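Local coordinates for protein delta toxin (Clostridium perfringens, PDB 2YGT) that acts as a beta-pore-forming haemolysin, probably lysing target cells by opening a pore in their membrane, and binds zinc, at residues R30-T35 / F52-F57. Residues are numbered along the deposited sequence; the frame is centred on the assembly and turned at random.
With ZN (zinc ion), chain B.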
loop_
_atom_site.group_PDB
_atom_site.type_symbol
_atom_site.label_atom_id
_atom_site.label_comp_id
_atom_site.label_asym_id
_atom_site.label_seq_id
_atom_site.Cartn_x
_atom_site.Cartn_y
_atom_site.Cartn_z
ATOM N N ARG A 30 -10.259 -24.299 -9.981
ATOM C CA ARG A 30 -11.303 -23.348 -9.618
ATOM C C ARG A 30 -10.762 -22.214 -8.756
ATOM O O ARG A 30 -9.806 -22.395 -8.004
ATOM C CB ARG A 30 -12.452 -24.063 -8.904
ATOM C CG ARG A 30 -12.994 -25.251 -9.682
ATOM C CD ARG A 30 -14.417 -25.596 -9.277
ATOM N NE ARG A 30 -15.035 -26.510 -10.235
ATOM C CZ ARG A 30 -16.340 -26.758 -10.301
ATOM N NH1 ARG A 30 -17.175 -26.158 -9.464
ATOM N NH2 ARG A 30 -16.811 -27.602 -11.207
ATOM N N LYS A 31 -11.380 -21.043 -8.876
ATOM C CA LYS A 31 -10.975 -19.876 -8.101
ATOM C C LYS A 31 -12.169 -19.262 -7.380
ATOM O O LYS A 31 -13.163 -18.900 -8.009
ATOM C CB LYS A 31 -10.322 -18.829 -9.005
ATOM C CG LYS A 31 -9.839 -17.597 -8.258
ATOM C CD LYS A 31 -9.358 -16.514 -9.210
ATOM C CE LYS A 31 -10.523 -15.808 -9.881
ATOM N NZ LYS A 31 -10.066 -14.654 -10.698
ATOM N N TYR A 32 -12.064 -19.151 -6.060
ATOM C CA TYR A 32 -13.132 -18.579 -5.249
ATOM C C TYR A 32 -12.720 -17.218 -4.709
ATOM O O TYR A 32 -11.647 -17.074 -4.124
ATOM C CB TYR A 32 -13.487 -19.517 -4.090
ATOM C CG TYR A 32 -13.910 -20.898 -4.536
ATOM C CD1 TYR A 32 -15.240 -21.180 -4.822
ATOM C CD2 TYR A 32 -12.978 -21.917 -4.679
ATOM C CE1 TYR A 32 -15.632 -22.445 -5.234
ATOM C CE2 TYR A 32 -13.358 -23.183 -5.090
ATOM C CZ TYR A 32 -14.686 -23.442 -5.368
ATOM O OH TYR A 32 -15.063 -24.700 -5.778
ATOM N N SER A 33 -13.578 -16.223 -4.910
ATOM C CA SER A 33 -13.301 -14.865 -4.456
ATOM C C SER A 33 -14.004 -14.513 -3.144
ATOM O O SER A 33 -15.140 -14.925 -2.901
ATOM C CB SER A 33 -13.681 -13.851 -5.539
ATOM O OG SER A 33 -12.807 -13.953 -6.653
ATOM N N SER A 34 -13.320 -13.748 -2.302
ATOM C CA SER A 34 -13.911 -13.266 -1.062
ATOM C C SER A 34 -13.411 -11.855 -0.764
ATOM O O SER A 34 -12.215 -11.576 -0.860
ATOM C CB SER A 34 -13.583 -14.216 0.093
ATOM O OG SER A 34 -14.302 -13.872 1.259
ATOM N N THR A 35 -14.333 -10.964 -0.415
ATOM C CA THR A 35 -13.986 -9.575 -0.133
ATOM C C THR A 35 -14.513 -9.108 1.218
ATOM O O THR A 35 -15.682 -9.307 1.547
ATOM C CB THR A 35 -14.525 -8.618 -1.215
ATOM O OG1 THR A 35 -13.875 -8.885 -2.460
ATOM C CG2 THR A 35 -14.257 -7.177 -0.825
ATOM N N PHE A 52 -9.077 -17.636 -3.430
ATOM C CA PHE A 52 -8.729 -19.005 -3.071
ATOM C C PHE A 52 -8.658 -19.864 -4.326
ATOM O O PHE A 52 -9.649 -20.021 -5.041
ATOM C CB PHE A 52 -9.764 -19.595 -2.106
ATOM C CG PHE A 52 -9.820 -18.907 -0.769
ATOM C CD1 PHE A 52 -10.617 -17.789 -0.585
ATOM C CD2 PHE A 52 -9.090 -19.386 0.307
ATOM C CE1 PHE A 52 -10.677 -17.153 0.642
ATOM C CE2 PHE A 52 -9.146 -18.758 1.538
ATOM C CZ PHE A 52 -9.940 -17.636 1.705
ATOM N N VAL A 53 -7.487 -20.421 -4.601
ATOM C CA VAL A 53 -7.337 -21.294 -5.753
ATOM C C VAL A 53 -7.451 -22.753 -5.340
ATOM O O VAL A 53 -6.770 -23.197 -4.417
ATOM C CB VAL A 53 -5.993 -21.078 -6.465
ATOM C CG1 VAL A 53 -5.868 -22.029 -7.644
ATOM C CG2 VAL A 53 -5.852 -19.631 -6.918
ATOM N N ASP A 54 -8.330 -23.487 -6.018
ATOM C CA ASP A 54 -8.427 -24.932 -5.845
ATOM C C ASP A 54 -7.811 -25.645 -7.041
ATOM O O ASP A 54 -8.381 -25.673 -8.132
ATOM C CB ASP A 54 -9.877 -25.370 -5.622
ATOM C CG ASP A 54 -10.324 -25.166 -4.193
ATOM O OD1 ASP A 54 -9.537 -24.582 -3.423
ATOM O OD2 ASP A 54 -11.447 -25.585 -3.839
ATOM N N ASP A 55 -6.634 -26.214 -6.817
ATOM C CA ASP A 55 -5.843 -26.815 -7.877
ATOM C C ASP A 55 -5.375 -28.193 -7.430
ATOM O O ASP A 55 -4.383 -28.320 -6.714
ATOM C CB ASP A 55 -4.647 -25.911 -8.196
ATOM C CG ASP A 55 -3.747 -26.485 -9.267
ATOM O OD1 ASP A 55 -4.029 -27.599 -9.750
ATOM O OD2 ASP A 55 -2.753 -25.819 -9.629
ATOM N N LYS A 56 -6.103 -29.223 -7.852
ATOM C CA LYS A 56 -5.820 -30.597 -7.437
ATOM C C LYS A 56 -4.462 -31.087 -7.923
ATOM O O LYS A 56 -3.942 -32.086 -7.426
ATOM C CB LYS A 56 -6.914 -31.544 -7.939
ATOM C CG LYS A 56 -8.259 -31.354 -7.260
ATOM C CD LYS A 56 -9.357 -32.078 -8.020
ATOM C CE LYS A 56 -10.701 -31.913 -7.338
ATOM N NZ LYS A 56 -11.806 -32.471 -8.163
ATOM N N PHE A 57 -3.894 -30.381 -8.895
ATOM C CA PHE A 57 -2.618 -30.773 -9.484
ATOM C C PHE A 57 -1.442 -30.104 -8.777
ATOM O O PHE A 57 -0.281 -30.367 -9.085
ATOM C CB PHE A 57 -2.610 -30.461 -10.982
ATOM C CG PHE A 57 -3.842 -30.936 -11.699
ATOM C CD1 PHE A 57 -3.951 -32.251 -12.119
ATOM C CD2 PHE A 57 -4.898 -30.072 -11.935
ATOM C CE1 PHE A 57 -5.087 -32.695 -12.773
ATOM C CE2 PHE A 57 -6.037 -30.508 -12.588
ATOM C CZ PHE A 57 -6.133 -31.821 -13.007
HETATM ZN ZN ZN B . -10.532 -24.601 -1.429
#
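F52, Y32 and D54 carry most of this contact, where strands 27-39 and 45-54 run side by side as a beta hairpin inside a larger antiparallel sheet. Two hydrogen-bonded pairs, Y32 with F52 and R30 with D54, bracket the non-hydrogen-bonded pair K31 and V53. At the first, Y32 N reaches F52 O at 2.8 Å and nearly straight (172°), while F52 N gives a more bent bond to Y32 O. R30 and D54 exchange two bonds, both nearly straight, with D54 N 2.7 Å from R30 O. K31 adds a CA-H...O contact, K31 CA lying 3.3 Å from F52 O.

Y32, F52, R30 and D54 send their side chains to one face of the sheet. There Y32 CB lies 4.2 Å from F52 CB. The F52 ring presents its CD1 edge to Y32 O, with CE1 against S34 CB; the hydroxyl of S34 bonds to the backbone N of I288.

With CG beside its own backbone N (chi1 -58°), Y32 reaches diagonally to D54, its ring plane 66° from the carboxylate. Y32 CE2 comes 3.3 Å from D54 OD2. The same ring stacks on H286, the other protein ligand of this zinc ion, so metal, stack and the S34-I288 bond tie the hairpin to the region of strand 287-291. D54 OD1 binds the zinc at 2.2 Å; D54 OD2, 2.8 Å from the zinc, is at most a long, weak second contact.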